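Long-range contact in metallo-beta-lactamase family protein (Staphylococcus aureus, PDB 3R2U), which is probably a metal-dependent hydrolase of the metallo-beta-lactamase superfamily, with a bound iron(III) ion and a rhodanese-like region in its sequence: residues 90-104 with 112-124. Numbering follows the deposited sequence.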
# COMPACT_ATOMS: atom_id res chain seq x y z
N ARG A 90 9.94 16.60 -21.66
CA ARG A 90 8.90 16.82 -22.65
C ARG A 90 7.52 16.53 -22.04
O ARG A 90 6.55 17.21 -22.35
CB ARG A 90 9.15 15.96 -23.90
CG ARG A 90 10.38 16.39 -24.73
CD ARG A 90 10.56 15.47 -25.92
NE ARG A 90 11.78 15.73 -26.68
CZ ARG A 90 13.00 15.33 -26.33
NH1 ARG A 90 14.03 15.62 -27.11
NH2 ARG A 90 13.20 14.67 -25.20
N ASP A 91 7.45 15.53 -21.17
CA ASP A 91 6.19 15.19 -20.49
C ASP A 91 5.74 16.37 -19.63
O ASP A 91 4.54 16.68 -19.54
CB ASP A 91 6.32 13.93 -19.61
CG ASP A 91 6.35 12.63 -20.41
OD1 ASP A 91 7.19 12.48 -21.34
OD2 ASP A 91 5.52 11.73 -20.06
N VAL A 92 6.71 17.04 -18.99
CA VAL A 92 6.39 18.20 -18.16
C VAL A 92 5.75 19.33 -18.99
O VAL A 92 4.72 19.87 -18.62
CB VAL A 92 7.62 18.75 -17.42
CG1 VAL A 92 7.32 20.12 -16.79
CG2 VAL A 92 8.08 17.75 -16.38
N ALA A 93 6.37 19.64 -20.12
CA ALA A 93 5.89 20.68 -21.02
C ALA A 93 4.50 20.34 -21.56
O ALA A 93 3.61 21.20 -21.60
CB ALA A 93 6.89 20.86 -22.20
N ILE A 94 4.31 19.09 -21.97
CA ILE A 94 3.04 18.66 -22.56
C ILE A 94 1.91 18.41 -21.53
O ILE A 94 0.80 18.89 -21.71
CB ILE A 94 3.24 17.41 -23.44
CG1 ILE A 94 4.16 17.76 -24.63
CG2 ILE A 94 1.87 16.89 -23.94
CD1 ILE A 94 4.57 16.55 -25.46
N LYS A 95 2.20 17.70 -20.45
CA LYS A 95 1.13 17.36 -19.50
C LYS A 95 0.81 18.47 -18.55
O LYS A 95 -0.35 18.64 -18.17
CB LYS A 95 1.48 16.10 -18.69
CG LYS A 95 1.57 14.81 -19.51
CD LYS A 95 1.78 13.61 -18.61
CE LYS A 95 1.85 12.28 -19.34
NZ LYS A 95 1.99 11.17 -18.34
N LEU A 96 1.83 19.24 -18.14
CA LEU A 96 1.65 20.29 -17.16
C LEU A 96 1.64 21.71 -17.75
O LEU A 96 1.46 22.68 -17.01
CB LEU A 96 2.72 20.17 -16.06
CG LEU A 96 2.84 18.82 -15.35
CD1 LEU A 96 3.85 18.92 -14.20
CD2 LEU A 96 1.50 18.32 -14.81
N ASN A 97 1.86 21.83 -19.06
CA ASN A 97 1.92 23.13 -19.72
C ASN A 97 2.93 24.04 -19.00
O ASN A 97 2.72 25.23 -18.86
CB ASN A 97 0.53 23.79 -19.76
CG ASN A 97 0.47 24.97 -20.71
OD1 ASN A 97 0.96 24.92 -21.83
ND2 ASN A 97 -0.17 26.04 -20.26
N ALA A 98 4.03 23.45 -18.55
CA ALA A 98 5.06 24.20 -17.85
C ALA A 98 6.10 24.74 -18.82
O ALA A 98 6.23 24.25 -19.96
CB ALA A 98 5.73 23.31 -16.81
N ASN A 99 6.80 25.78 -18.40
CA ASN A 99 7.93 26.28 -19.17
C ASN A 99 9.08 25.32 -18.94
O ASN A 99 9.33 24.94 -17.80
CB ASN A 99 8.32 27.68 -18.71
CG ASN A 99 7.31 28.72 -19.13
OD1 ASN A 99 6.73 29.41 -18.31
ND2 ASN A 99 7.06 28.81 -20.41
N ILE A 100 9.76 24.89 -20.00
CA ILE A 100 10.90 24.02 -19.85
C ILE A 100 12.16 24.67 -20.40
O ILE A 100 12.11 25.44 -21.35
CB ILE A 100 10.67 22.61 -20.44
CG1 ILE A 100 10.42 22.67 -21.95
CG2 ILE A 100 9.48 21.95 -19.70
CD1 ILE A 100 10.53 21.29 -22.62
N TYR A 101 13.28 24.37 -19.75
CA TYR A 101 14.57 24.96 -20.04
C TYR A 101 15.57 23.86 -20.25
O TYR A 101 15.77 23.01 -19.38
CB TYR A 101 15.00 25.86 -18.86
CG TYR A 101 13.96 26.93 -18.57
CD1 TYR A 101 12.81 26.62 -17.85
CD2 TYR A 101 14.10 28.23 -19.05
CE1 TYR A 101 11.84 27.55 -17.60
CE2 TYR A 101 13.12 29.19 -18.80
CZ TYR A 101 12.00 28.84 -18.08
OH TYR A 101 11.00 29.75 -17.81
N VAL A 102 16.16 23.84 -21.44
CA VAL A 102 17.17 22.86 -21.77
C VAL A 102 18.33 23.61 -22.44
O VAL A 102 18.18 24.74 -22.90
CB VAL A 102 16.64 21.76 -22.71
CG1 VAL A 102 15.45 21.03 -22.07
CG2 VAL A 102 16.30 22.33 -24.07
N SER A 103 19.49 22.99 -22.47
CA SER A 103 20.65 23.61 -23.05
C SER A 103 20.58 23.90 -24.55
O SER A 103 20.25 23.02 -25.37
CB SER A 103 21.89 22.78 -22.76
OG SER A 103 23.06 23.37 -23.36
N GLY A 104 20.91 25.14 -24.90
CA GLY A 104 21.09 25.56 -26.29
C GLY A 104 22.57 25.71 -26.56
O GLY A 104 22.96 26.32 -27.54
N TYR A 112 19.19 19.08 -28.77
CA TYR A 112 17.84 18.55 -28.60
C TYR A 112 17.01 18.72 -29.88
O TYR A 112 17.09 19.75 -30.54
CB TYR A 112 17.12 19.30 -27.48
CG TYR A 112 17.60 19.02 -26.09
CD1 TYR A 112 18.65 19.73 -25.52
CD2 TYR A 112 16.95 18.09 -25.31
CE1 TYR A 112 19.06 19.49 -24.23
CE2 TYR A 112 17.34 17.84 -24.02
CZ TYR A 112 18.40 18.53 -23.47
OH TYR A 112 18.77 18.28 -22.17
N LYS A 113 16.22 17.71 -30.21
CA LYS A 113 15.34 17.75 -31.37
C LYS A 113 13.91 17.47 -30.94
O LYS A 113 13.67 17.03 -29.81
CB LYS A 113 15.76 16.71 -32.41
CG LYS A 113 17.24 16.75 -32.83
CD LYS A 113 17.61 17.99 -33.62
CE LYS A 113 19.12 18.07 -33.82
NZ LYS A 113 19.52 19.19 -34.70
N ASN A 114 12.96 17.75 -31.83
CA ASN A 114 11.55 17.44 -31.60
C ASN A 114 11.05 17.99 -30.27
O ASN A 114 10.38 17.27 -29.53
CB ASN A 114 11.35 15.91 -31.64
CG ASN A 114 11.78 15.29 -32.96
OD1 ASN A 114 11.71 15.93 -34.00
ND2 ASN A 114 12.21 14.03 -32.92
N MET A 115 11.41 19.22 -29.94
CA MET A 115 11.04 19.79 -28.66
C MET A 115 9.69 20.46 -28.73
O MET A 115 9.31 20.96 -29.77
CB MET A 115 12.07 20.81 -28.18
CG MET A 115 13.42 20.21 -27.82
SD MET A 115 13.29 18.90 -26.61
CE MET A 115 12.89 19.85 -25.13
N PRO A 116 8.95 20.47 -27.62
CA PRO A 116 7.64 21.11 -27.64
C PRO A 116 7.76 22.60 -27.90
O PRO A 116 8.81 23.21 -27.66
CB PRO A 116 7.05 20.82 -26.25
CG PRO A 116 8.11 20.25 -25.44
CD PRO A 116 9.25 19.84 -26.33
N ASN A 117 6.69 23.18 -28.42
CA ASN A 117 6.67 24.60 -28.71
C ASN A 117 6.95 25.39 -27.46
O ASN A 117 6.54 25.00 -26.34
CB ASN A 117 5.34 25.03 -29.34
CG ASN A 117 5.23 24.64 -30.81
OD1 ASN A 117 6.25 24.42 -31.47
ND2 ASN A 117 4.01 24.57 -31.32
N HIS A 118 7.69 26.47 -27.64
CA HIS A 118 8.02 27.38 -26.55
C HIS A 118 9.13 26.89 -25.60
O HIS A 118 9.43 27.57 -24.62
CB HIS A 118 6.75 27.77 -25.78
CG HIS A 118 5.67 28.32 -26.66
ND1 HIS A 118 5.72 29.59 -27.18
CD2 HIS A 118 4.52 27.77 -27.12
CE1 HIS A 118 4.65 29.80 -27.93
NE2 HIS A 118 3.91 28.71 -27.90
N THR A 119 9.73 25.74 -25.88
CA THR A 119 10.89 25.26 -25.11
C THR A 119 11.90 26.41 -25.05
O THR A 119 12.06 27.14 -26.01
CB THR A 119 11.55 24.06 -25.82
OG1 THR A 119 10.65 22.96 -25.77
CG2 THR A 119 12.88 23.66 -25.17
N HIS A 120 12.57 26.59 -23.91
CA HIS A 120 13.58 27.64 -23.80
C HIS A 120 14.95 27.00 -23.91
O HIS A 120 15.30 26.16 -23.10
CB HIS A 120 13.48 28.39 -22.47
CG HIS A 120 12.21 29.14 -22.30
ND1 HIS A 120 11.07 28.58 -21.75
CD2 HIS A 120 11.88 30.42 -22.64
CE1 HIS A 120 10.10 29.48 -21.75
NE2 HIS A 120 10.56 30.60 -22.29
N PHE A 121 15.70 27.39 -24.92
CA PHE A 121 17.06 26.90 -25.10
C PHE A 121 17.94 27.92 -24.43
O PHE A 121 18.11 29.02 -24.93
CB PHE A 121 17.38 26.75 -26.58
CG PHE A 121 16.55 25.71 -27.26
CD1 PHE A 121 15.34 26.04 -27.85
CD2 PHE A 121 16.95 24.39 -27.27
CE1 PHE A 121 14.57 25.07 -28.48
CE2 PHE A 121 16.19 23.42 -27.90
CZ PHE A 121 15.01 23.76 -28.50
N VAL A 122 18.48 27.57 -23.28
CA VAL A 122 19.25 28.51 -22.50
C VAL A 122 20.74 28.45 -22.76
O VAL A 122 21.28 27.42 -23.17
CB VAL A 122 18.96 28.36 -20.97
CG1 VAL A 122 17.49 28.65 -20.71
CG2 VAL A 122 19.33 26.95 -20.46
N GLN A 123 21.42 29.56 -22.52
CA GLN A 123 22.85 29.63 -22.71
C GLN A 123 23.55 30.17 -21.49
O GLN A 123 22.92 30.68 -20.57
CB GLN A 123 23.14 30.49 -23.93
CG GLN A 123 22.66 29.80 -25.20
CD GLN A 123 23.00 30.54 -26.45
OE1 GLN A 123 23.08 31.77 -26.45
NE2 GLN A 123 23.19 29.81 -27.53
N HIS A 124 24.87 30.06 -21.49
CA HIS A 124 25.69 30.56 -20.41
C HIS A 124 25.26 31.98 -19.98
O HIS A 124 25.05 32.86 -20.82
CB HIS A 124 27.15 30.57 -20.86
CG HIS A 124 28.10 30.98 -19.79
ND1 HIS A 124 28.38 30.18 -18.70
CD2 HIS A 124 28.86 32.09 -19.64
CE1 HIS A 124 29.25 30.79 -17.92
NE2 HIS A 124 29.55 31.95 -18.46
O HOH W 1 8.79 26.14 -22.53
O HOH W 2 19.93 20.47 -21.07
O HOH W 3 20.21 21.88 -27.66
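Arg90, on the helix that precedes strand 99-103, runs along the loop 112-116 with its chain extended from CG to NE. From CB the chain of Arg90 reaches its first contact at CG, 4.0 Å from Pro116 CD; CD and NE pass the carbonyl oxygen of Asn114, and the guanidinium comes under the sulfur of Met115, SD lying over one face, 3.4 Å from Arg90 NH1. At the tip, Arg90 NH1 donates to Lys113 O in the guanidinium plane, 3.1 Å and almost straight (174°); NH1 also bonds Asn277 O, so two backbone carbonyls hold this nitrogen in the conformer described. Met115, bent at chi2 (-55°) and again at chi3, turns its CE back onto Ile100 CD1 (3.7 Å), while Pro116 CG presses on Ala93 CB. Beyond this apolar patch, strand 120-122 adds in parallel to strand 99-103 as the last strand, within the chain, of one of the two mixed sheets of the metallo-beta-lactamase fold. Four backbone bonds join them, from His120 N to Ile100 O through to Gly104 N to Val122 O. One sheet face carries Tyr101 and His120, whose rings lie nearly parallel (11°) but slid apart, with centroids 4.6 Å from each other. On the other, Val102 points CB over the face of Tyr112, 3.9 Å from the ring centroid, a CH-pi contact. The Tyr112 hydroxyl bonds Glu78, and a water links it to Ser103 N.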